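Side-chain contacts in nodulation fucosyltransferase NodZ (PDB 2HHC), which is a bacterial nodulation enzyme of the GT-B glycosyltransferase clan, built from two Rossmann-like halves that face each other across a cleft: residues P55-P60 against M259-G264; P86-R91 against I97-E102; H199-A204 against I281-T286. All blocks are in the same frame, centred on the assembly; numbering follows the deposited sequence.

Contact 1: P55-P60 against M259-G264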
loop_
_atom_site.group_PDB
_atom_site.type_symbol
_atom_site.label_atom_id
_atom_site.label_comp_id
_atom_site.label_asym_id
_atom_site.label_seq_id
_atom_site.Cartn_x
_atom_site.Cartn_y
_atom_site.Cartn_z
ATOM N N PRO A 55 11.636 9.155 -1.568
ATOM C CA PRO A 55 12.686 9.359 -0.574
ATOM C C PRO A 55 12.306 10.037 0.735
ATOM O O PRO A 55 13.078 10.090 1.641
ATOM C CB PRO A 55 13.726 10.208 -1.321
ATOM C CG PRO A 55 13.366 10.085 -2.758
ATOM C CD PRO A 55 11.923 9.857 -2.824
ATOM N N ALA A 56 11.112 10.599 0.783
ATOM C CA ALA A 56 10.638 11.171 2.016
ATOM C C ALA A 56 10.270 10.078 3.040
ATOM O O ALA A 56 10.271 10.347 4.221
ATOM C CB ALA A 56 9.454 12.122 1.758
ATOM N N PHE A 57 9.986 8.862 2.551
ATOM C CA PHE A 57 9.562 7.790 3.410
ATOM C C PHE A 57 10.455 6.559 3.413
ATOM O O PHE A 57 10.485 5.831 4.405
ATOM C CB PHE A 57 8.127 7.389 3.016
ATOM C CG PHE A 57 7.145 8.548 3.162
ATOM C CD1 PHE A 57 6.760 9.024 4.388
ATOM C CD2 PHE A 57 6.708 9.237 2.046
ATOM C CE1 PHE A 57 5.931 10.127 4.500
ATOM C CE2 PHE A 57 5.871 10.352 2.144
ATOM C CZ PHE A 57 5.468 10.781 3.363
ATOM N N PHE A 58 11.152 6.355 2.287
ATOM C CA PHE A 58 12.005 5.161 2.110
ATOM C C PHE A 58 13.429 5.590 1.812
ATOM O O PHE A 58 13.666 6.653 1.268
ATOM C CB PHE A 58 11.458 4.303 0.967
ATOM C CG PHE A 58 10.131 3.677 1.286
ATOM C CD1 PHE A 58 10.061 2.504 1.994
ATOM C CD2 PHE A 58 8.983 4.307 0.969
ATOM C CE1 PHE A 58 8.833 1.967 2.322
ATOM C CE2 PHE A 58 7.750 3.753 1.302
ATOM C CZ PHE A 58 7.694 2.580 1.968
ATOM N N GLU A 59 14.345 4.694 2.114
ATOM C CA GLU A 59 15.762 4.892 1.811
ATOM C C GLU A 59 16.044 4.758 0.322
ATOM O O GLU A 59 15.274 4.084 -0.399
ATOM C CB GLU A 59 16.604 3.908 2.639
ATOM C CG GLU A 59 16.493 4.176 4.160
ATOM C CD GLU A 59 17.405 3.360 4.972
ATOM O OE1 GLU A 59 17.883 2.310 4.493
ATOM O OE2 GLU A 59 17.690 3.780 6.120
ATOM N N PRO A 60 17.108 5.422 -0.157
ATOM C CA PRO A 60 17.486 5.279 -1.570
ATOM C C PRO A 60 17.622 3.847 -1.980
ATOM O O PRO A 60 18.151 3.039 -1.210
ATOM C CB PRO A 60 18.872 5.955 -1.626
ATOM C CG PRO A 60 18.899 6.896 -0.504
ATOM C CD PRO A 60 18.038 6.304 0.576
ATOM N N MET A 259 2.922 18.339 8.468
ATOM C CA MET A 259 1.801 17.490 8.883
ATOM C C MET A 259 1.366 16.489 7.778
ATOM O O MET A 259 0.792 15.454 8.075
ATOM N N GLY A 260 1.676 16.766 6.507
ATOM C CA GLY A 260 1.451 15.745 5.447
ATOM C C GLY A 260 2.437 14.578 5.582
ATOM O O GLY A 260 2.092 13.396 5.459
ATOM N N ILE A 261 3.691 14.935 5.832
ATOM C CA ILE A 261 4.710 13.935 6.062
ATOM C C ILE A 261 4.412 13.146 7.306
ATOM O O ILE A 261 4.548 11.915 7.338
ATOM C CB ILE A 261 6.113 14.533 6.166
ATOM C CG1 ILE A 261 6.457 15.250 4.883
ATOM C CG2 ILE A 261 7.147 13.429 6.433
ATOM C CD1 ILE A 261 6.621 14.328 3.704
ATOM N N GLU A 262 3.964 13.828 8.356
ATOM C CA GLU A 262 3.585 13.112 9.551
ATOM C C GLU A 262 2.379 12.174 9.320
ATOM O O GLU A 262 2.329 11.100 9.862
ATOM C CB GLU A 262 3.358 14.080 10.732
ATOM C CG GLU A 262 2.934 13.420 12.027
ATOM C CD GLU A 262 3.824 12.222 12.441
ATOM O OE1 GLU A 262 5.071 12.283 12.243
ATOM O OE2 GLU A 262 3.267 11.230 12.968
ATOM N N GLY A 263 1.424 12.578 8.465
ATOM C CA GLY A 263 0.339 11.708 8.092
ATOM C C GLY A 263 0.850 10.437 7.386
ATOM O O GLY A 263 0.363 9.360 7.611
ATOM N N GLY A 264 1.817 10.640 6.509
ATOM C CA GLY A 264 2.415 9.527 5.770
ATOM C C GLY A 264 3.137 8.588 6.684
ATOM O O GLY A 264 3.007 7.373 6.600
#
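F57 and A56 meet I261 and G264 where the two Rossmann-like halves of the GT-B architecture come together. The first pair lies on the short helix 54-57 of the N-terminal half. The second lies in helix 258-274, which runs up to strand 279-283 of the C-terminal sheet.

The F57 ring does most of the reaching. Its CG stands anti to its own carbonyl carbon (chi1 -60°), which turns the ring toward helix 258-274, so that the far rim, CE1 and CZ, does the touching. A56 CB lies over one face of this ring, offset toward the rim, and may limit its rotation. The small methyl of A56 also leans on the opposite helix, with CB 4.1 Å from I261 CD1.

I261 offers both of its methyls. Its CG1 is set beside the backbone N and the chain then bends again (chi2 -68°), which brings CD1 to 3.7 Å from F57 CZ. The other branch, CG2, lies 4.0 Å from F57 CE1. The ring thus rests its rim against two methyls, a shape that a beta-branched residue supplies well.

G264 suits the next turn because a glycine presents bare backbone: F57 CE1 comes within 3.8 Å of G264 CA. On the F57 side, F15 packs edge-to-face with the ring, and L268 extends the apolar surface one turn farther along helix 258-274.

One polar feature remains among these hydrocarbon contacts. The backbone oxygen of I261 lies at the edge of the F57 ring, in its plane, where the weakly positive aromatic C-H groups point, and F57 CE1 is 3.6 Å from I261 O.

Contact 2: P86-R91 against I97-E102. With PO4 (phosphate ion), chain B.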
loop_
_atom_site.group_PDB
_atom_site.type_symbol
_atom_site.label_atom_id
_atom_site.label_comp_id
_atom_site.label_asym_id
_atom_site.label_seq_id
_atom_site.Cartn_x
_atom_site.Cartn_y
_atom_site.Cartn_z
ATOM N N PRO A 86 0.940 3.467 -22.154
ATOM C CA PRO A 86 -0.168 3.471 -23.126
ATOM C C PRO A 86 -0.073 4.612 -24.152
ATOM O O PRO A 86 0.666 5.580 -23.973
ATOM C CB PRO A 86 -1.383 3.646 -22.218
ATOM C CG PRO A 86 -0.980 3.069 -20.918
ATOM C CD PRO A 86 0.443 3.533 -20.772
ATOM N N ARG A 87 -0.798 4.467 -25.245
ATOM C CA ARG A 87 -0.633 5.374 -26.396
ATOM C C ARG A 87 -0.987 6.818 -26.066
ATOM O O ARG A 87 -0.461 7.742 -26.678
ATOM C CB ARG A 87 -1.432 4.869 -27.601
ATOM C CG ARG A 87 -0.883 3.544 -28.062
ATOM C CD ARG A 87 -1.441 2.985 -29.374
ATOM N NE ARG A 87 -1.722 1.543 -29.226
ATOM C CZ ARG A 87 -0.846 0.613 -28.800
ATOM N NH1 ARG A 87 0.419 0.920 -28.479
ATOM N NH2 ARG A 87 -1.228 -0.658 -28.688
ATOM N N TRP A 88 -1.863 6.998 -25.085
ATOM C CA TRP A 88 -2.227 8.364 -24.628
ATOM C C TRP A 88 -1.030 9.234 -24.319
ATOM O O TRP A 88 -1.057 10.409 -24.577
ATOM C CB TRP A 88 -3.084 8.242 -23.377
ATOM C CG TRP A 88 -3.674 9.518 -22.836
ATOM C CD1 TRP A 88 -4.891 10.027 -23.128
ATOM C CD2 TRP A 88 -3.109 10.353 -21.813
ATOM N NE1 TRP A 88 -5.126 11.164 -22.356
ATOM C CE2 TRP A 88 -4.036 11.412 -21.591
ATOM C CE3 TRP A 88 -1.906 10.357 -21.111
ATOM C CZ2 TRP A 88 -3.824 12.411 -20.622
ATOM C CZ3 TRP A 88 -1.676 11.419 -20.194
ATOM C CH2 TRP A 88 -2.638 12.399 -19.959
ATOM N N TRP A 89 0.042 8.634 -23.829
ATOM C CA TRP A 89 1.237 9.332 -23.412
ATOM C C TRP A 89 2.053 9.858 -24.571
ATOM O O TRP A 89 3.028 10.586 -24.344
ATOM C CB TRP A 89 2.094 8.449 -22.473
ATOM C CG TRP A 89 1.361 8.299 -21.148
ATOM C CD1 TRP A 89 0.400 7.390 -20.816
ATOM C CD2 TRP A 89 1.485 9.184 -20.024
ATOM N NE1 TRP A 89 -0.066 7.642 -19.555
ATOM C CE2 TRP A 89 0.576 8.734 -19.044
ATOM C CE3 TRP A 89 2.284 10.283 -19.745
ATOM C CZ2 TRP A 89 0.424 9.376 -17.810
ATOM C CZ3 TRP A 89 2.150 10.899 -18.517
ATOM C CH2 TRP A 89 1.231 10.447 -17.559
ATOM N N ASN A 90 1.679 9.503 -25.798
ATOM C CA ASN A 90 2.322 10.113 -26.978
ATOM C C ASN A 90 1.662 11.435 -27.421
ATOM O O ASN A 90 2.182 12.096 -28.325
ATOM C CB ASN A 90 2.285 9.131 -28.144
ATOM C CG ASN A 90 3.103 7.895 -27.882
ATOM O OD1 ASN A 90 4.294 7.975 -27.653
ATOM N ND2 ASN A 90 2.470 6.775 -27.902
ATOM N N ARG A 91 0.522 11.761 -26.819
ATOM C CA ARG A 91 -0.232 12.989 -27.170
ATOM C C ARG A 91 0.556 14.213 -26.763
ATOM O O ARG A 91 1.287 14.173 -25.780
ATOM C CB ARG A 91 -1.623 12.968 -26.517
ATOM C CG ARG A 91 -2.477 11.828 -27.017
ATOM C CD ARG A 91 -3.964 11.968 -26.804
ATOM N NE ARG A 91 -4.595 10.647 -26.692
ATOM C CZ ARG A 91 -4.655 9.711 -27.649
ATOM N NH1 ARG A 91 -4.152 9.913 -28.850
ATOM N NH2 ARG A 91 -5.236 8.546 -27.392
ATOM N N ILE A 97 -3.755 17.585 -20.526
ATOM C CA ILE A 97 -4.324 18.322 -19.373
ATOM C C ILE A 97 -5.563 17.563 -18.877
ATOM O O ILE A 97 -5.745 17.381 -17.679
ATOM C CB ILE A 97 -4.663 19.752 -19.745
ATOM C CG1 ILE A 97 -3.438 20.591 -20.137
ATOM C CG2 ILE A 97 -5.387 20.478 -18.610
ATOM C CD1 ILE A 97 -2.497 20.848 -19.027
ATOM N N ASN A 98 -6.439 17.148 -19.797
ATOM C CA ASN A 98 -7.650 16.390 -19.451
ATOM C C ASN A 98 -7.300 14.923 -19.217
ATOM O O ASN A 98 -6.942 14.225 -20.172
ATOM C CB ASN A 98 -8.609 16.366 -20.621
ATOM C CG ASN A 98 -9.961 15.805 -20.274
ATOM O OD1 ASN A 98 -10.437 15.867 -19.135
ATOM N ND2 ASN A 98 -10.610 15.272 -21.286
ATOM N N ARG A 99 -7.374 14.470 -17.982
ATOM C CA ARG A 99 -7.071 13.069 -17.651
ATOM C C ARG A 99 -8.151 12.509 -16.726
ATOM O O ARG A 99 -7.893 12.306 -15.553
ATOM C CB ARG A 99 -5.640 12.958 -17.106
ATOM C CG ARG A 99 -5.163 11.522 -16.896
ATOM C CD ARG A 99 -3.703 11.364 -16.554
ATOM N NE ARG A 99 -3.452 9.959 -16.220
ATOM C CZ ARG A 99 -3.347 8.977 -17.096
ATOM N NH1 ARG A 99 -3.355 9.237 -18.379
ATOM N NH2 ARG A 99 -3.218 7.736 -16.690
ATOM N N PRO A 100 -9.348 12.249 -17.280
ATOM C CA PRO A 100 -10.488 11.801 -16.497
ATOM C C PRO A 100 -10.347 10.342 -16.090
ATOM O O PRO A 100 -9.537 9.618 -16.655
ATOM C CB PRO A 100 -11.637 11.934 -17.474
ATOM C CG PRO A 100 -11.044 11.794 -18.769
ATOM C CD PRO A 100 -9.689 12.372 -18.701
ATOM N N ASP A 101 -11.195 9.946 -15.149
ATOM C CA ASP A 101 -11.131 8.600 -14.604
ATOM C C ASP A 101 -11.344 7.560 -15.699
ATOM O O ASP A 101 -10.637 6.549 -15.681
ATOM C CB ASP A 101 -12.143 8.427 -13.461
ATOM C CG ASP A 101 -11.630 8.983 -12.127
ATOM O OD1 ASP A 101 -10.522 9.566 -12.031
ATOM O OD2 ASP A 101 -12.363 8.803 -11.121
ATOM N N GLU A 102 -12.187 7.847 -16.682
ATOM C CA GLU A 102 -12.415 6.895 -17.784
ATOM C C GLU A 102 -11.101 6.576 -18.509
ATOM O O GLU A 102 -10.862 5.428 -18.880
ATOM C CB GLU A 102 -13.556 7.301 -18.732
ATOM C CG GLU A 102 -13.349 8.505 -19.588
ATOM C CD GLU A 102 -14.476 8.627 -20.594
ATOM O OE1 GLU A 102 -14.549 7.811 -21.562
ATOM O OE2 GLU A 102 -15.326 9.527 -20.395
HETATM P P PO4 B . -5.353 5.271 -25.127
HETATM O O1 PO4 B . -6.750 4.904 -24.611
HETATM O O2 PO4 B . -4.185 4.988 -24.106
HETATM O O3 PO4 B . -5.152 4.499 -26.409
HETATM O O4 PO4 B . -5.408 6.738 -25.510
HETATM O O HOH W 1 -7.481 13.039 -22.367
#
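W88 and R99 face each other from two differently shaped stretches of backbone, their CA atoms 9.7 Å apart. Residues 87-90 form a 3-10 turn, with W89 N bonded to P86 O and N90 N to R87 O, whereas N98 and R99 are extended and lead to P100, the N-cap of helix 101-116.

That gap suits a long arginine. With chi1 at -173° and the chain straight as far as NE, R99 carries its guanidinium over one face of the W88 indole in a cation-pi contact. CZ of R99 stands 4.5 Å from the centroid of the W88 six-membered ring, and NH1 of R99 comes to 3.3 Å from W88 CE3. The two planes are tilted 62° apart, so NH1 leads and the groups do not stack flat. W89 CZ2 lies over the centre of one guanidinium face, 3.9 Å from R99 CZ.

The indole N-H of W88 is satisfied by a water, 3.0 Å from W88 NE1, which in turn donates to N98 O. Separately, the backbone W88 N donates to a phosphate ion (3.2 Å to PO4 O2).

E107 of helix 101-116 ties the group together, accepting a hydrogen bond from W89 NE1 and forming a salt bridge with R99 NH2. R99 NH2 also bonds D129 O, just past strand 125-128, so the contact joins the loop after edge strand 84-85 to that helix and that strand's end.

Contact 3: H199-A204 against I281-T286; sequences HQVCMA and IRFPPT
V201, Q200 and A204 pack on F283 and I281 in a buried helix-on-sheet contact of the C-terminal Rossmann-like half. Helix 192-209 is the connection between strands 170-176 and 217-223, a beta-alpha-beta crossover between neighbouring parallel strands, and here it lies against strand 279-283, on the far side of strand 170-176. The short helix and strand segments run nearly antiparallel, at 166°, with their axes 9.8 Å apart, the usual spacing for a helix laid on a sheet.

F283 is the large member. A chi1 of -163° swings its ring out opposite the amide nitrogen, and the ring turns a face to the helix. V201 CG2 sits over the middle of that face, 3.6 Å from the centroid of the F283 ring and only 3° off its normal, a nearly ideal CH-pi contact. The branched valine suits the spot because the methyl beside its backbone N can stand over the ring.

Q200 meets the rim instead. Its CB touches F283 CE2, and its extended chain brings the amide oxygen to the ring edge, with OE1 3.7 Å from F283 CZ and the amide plane steeply turned against the ring.

One turn on, alanine permits a close approach: A204 CB is 3.8 Å from I281 CG2. The extended end of I281 reaches farther along the helix, and its CD1 lies 3.5 Å from A204 O. I205 and A208 continue the apolar surface around I281, while strand 170-176 pairs with I281 and F283 through backbone bonds.

With hydrocarbon surfaces and a ring face doing the work, this part of the interface rests mainly on apolar contact, probably dispersion and fit; the one side-chain oxygen involved, Q200 OE1, lies at the electropositive rim of F283.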
loop_
_atom_site.group_PDB
_atom_site.type_symbol
_atom_site.label_atom_id
_atom_site.label_comp_id
_atom_site.label_asym_id
_atom_site.label_seq_id
_atom_site.Cartn_x
_atom_site.Cartn_y
_atom_site.Cartn_z
ATOM N N HIS A 199 -21.185 -1.894 15.238
ATOM C CA HIS A 199 -21.600 -3.228 15.652
ATOM C C HIS A 199 -20.826 -4.335 14.954
ATOM O O HIS A 199 -20.391 -5.282 15.595
ATOM C CB HIS A 199 -23.083 -3.431 15.399
ATOM C CG HIS A 199 -23.586 -4.773 15.823
ATOM N ND1 HIS A 199 -23.598 -5.177 17.139
ATOM C CD2 HIS A 199 -24.136 -5.790 15.116
ATOM C CE1 HIS A 199 -24.108 -6.395 17.223
ATOM N NE2 HIS A 199 -24.446 -6.789 16.009
ATOM N N GLN A 200 -20.639 -4.194 13.642
ATOM C CA GLN A 200 -19.935 -5.206 12.844
ATOM C C GLN A 200 -18.494 -5.355 13.272
ATOM O O GLN A 200 -18.015 -6.469 13.411
ATOM C CB GLN A 200 -20.029 -4.852 11.348
ATOM C CG GLN A 200 -21.390 -5.039 10.831
ATOM C CD GLN A 200 -21.540 -4.728 9.363
ATOM O OE1 GLN A 200 -20.748 -3.986 8.777
ATOM N NE2 GLN A 200 -22.564 -5.323 8.754
ATOM N N VAL A 201 -17.804 -4.243 13.495
ATOM C CA VAL A 201 -16.480 -4.237 14.021
ATOM C C VAL A 201 -16.395 -4.917 15.369
ATOM O O VAL A 201 -15.479 -5.666 15.639
ATOM C CB VAL A 201 -15.924 -2.777 14.144
ATOM C CG1 VAL A 201 -14.630 -2.741 14.912
ATOM C CG2 VAL A 201 -15.742 -2.161 12.715
ATOM N N CYS A 202 -17.374 -4.644 16.221
ATOM C CA CYS A 202 -17.398 -5.320 17.501
ATOM C C CYS A 202 -17.560 -6.819 17.356
ATOM O O CYS A 202 -16.901 -7.550 18.097
ATOM C CB CYS A 202 -18.461 -4.767 18.444
ATOM S SG CYS A 202 -18.152 -3.037 18.950
ATOM N N MET A 203 -18.453 -7.257 16.472
ATOM C CA MET A 203 -18.622 -8.690 16.203
ATOM C C MET A 203 -17.317 -9.333 15.726
ATOM O O MET A 203 -16.980 -10.450 16.136
ATOM C CB MET A 203 -19.645 -8.924 15.068
ATOM C CG MET A 203 -20.988 -8.221 15.162
ATOM S SD MET A 203 -22.034 -8.838 13.825
ATOM C CE MET A 203 -22.479 -7.477 12.796
ATOM N N ALA A 204 -16.593 -8.649 14.843
ATOM C CA ALA A 204 -15.307 -9.152 14.349
ATOM C C ALA A 204 -14.310 -9.265 15.489
ATOM O O ALA A 204 -13.574 -10.254 15.567
ATOM C CB ALA A 204 -14.759 -8.268 13.248
ATOM N N ILE A 281 -8.041 -8.003 11.475
ATOM C CA ILE A 281 -9.400 -7.737 11.034
ATOM C C ILE A 281 -9.335 -6.617 9.993
ATOM O O ILE A 281 -8.815 -5.527 10.263
ATOM C CB ILE A 281 -10.305 -7.308 12.218
ATOM C CG1 ILE A 281 -10.505 -8.486 13.183
ATOM C CG2 ILE A 281 -11.622 -6.799 11.674
ATOM C CD1 ILE A 281 -11.025 -8.121 14.505
ATOM N N ARG A 282 -9.824 -6.914 8.803
ATOM C CA ARG A 282 -9.798 -5.988 7.646
ATOM C C ARG A 282 -11.195 -5.426 7.406
ATOM O O ARG A 282 -12.073 -6.081 6.837
ATOM C CB ARG A 282 -9.347 -6.736 6.394
ATOM C CG ARG A 282 -7.982 -7.411 6.490
ATOM C CD ARG A 282 -7.586 -8.032 5.216
ATOM N NE ARG A 282 -7.117 -7.039 4.239
ATOM C CZ ARG A 282 -6.858 -7.291 2.964
ATOM N NH1 ARG A 282 -7.029 -8.499 2.455
ATOM N NH2 ARG A 282 -6.395 -6.321 2.188
ATOM N N PHE A 283 -11.395 -4.170 7.795
ATOM C CA PHE A 283 -12.686 -3.526 7.660
ATOM C C PHE A 283 -12.501 -2.232 6.824
ATOM O O PHE A 283 -12.220 -1.168 7.366
ATOM C CB PHE A 283 -13.243 -3.262 9.074
ATOM C CG PHE A 283 -14.674 -2.989 9.118
ATOM C CD1 PHE A 283 -15.133 -1.681 8.969
ATOM C CD2 PHE A 283 -15.598 -4.021 9.278
ATOM C CE1 PHE A 283 -16.490 -1.395 9.015
ATOM C CE2 PHE A 283 -16.962 -3.750 9.315
ATOM C CZ PHE A 283 -17.422 -2.443 9.185
ATOM N N PRO A 284 -12.583 -2.334 5.456
ATOM C CA PRO A 284 -12.967 -3.493 4.611
ATOM C C PRO A 284 -11.751 -4.276 4.126
ATOM O O PRO A 284 -10.641 -3.780 4.080
ATOM C CB PRO A 284 -13.686 -2.813 3.446
ATOM C CG PRO A 284 -13.101 -1.444 3.397
ATOM C CD PRO A 284 -12.690 -1.048 4.796
ATOM N N PRO A 285 -11.993 -5.550 3.651
ATOM C CA PRO A 285 -10.878 -6.332 3.048
ATOM C C PRO A 285 -10.473 -5.885 1.655
ATOM O O PRO A 285 -9.458 -6.380 1.129
ATOM C CB PRO A 285 -11.436 -7.767 3.009
ATOM C CG PRO A 285 -12.889 -7.559 2.870
ATOM C CD PRO A 285 -13.187 -6.383 3.789
ATOM N N THR A 286 -11.212 -4.959 1.053
ATOM C CA THR A 286 -10.828 -4.306 -0.192
ATOM C C THR A 286 -9.763 -3.187 -0.044
ATOM O O THR A 286 -9.311 -2.643 -1.054
ATOM C CB THR A 286 -12.066 -3.675 -0.852
ATOM O OG1 THR A 286 -12.764 -2.868 0.103
ATOM C CG2 THR A 286 -13.010 -4.734 -1.351
#

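In the fold
The three contacts sample both halves of the GT-B fold. Contact 2 belongs to the N-terminal half and contact 3 to the C-terminal half, their centres about 37 Å apart. Contact 1 lies between, its centre about 28 Å from each, and joins helix 54-57 of the first half to helix 258-274 of the second. Along the chain, contact 2 is nested inside the loop closed by contact 1, and contact 3 follows contact 2 in series. Contacts 1 and 3 interleave, in the order 55-60, 199-204, 259-264, 281-286; helix 258-274 directly precedes strand 279-283. None touches another. Contacts 2 and 3 thus each tie elements within one half, whereas contact 1 spans the junction between the halves.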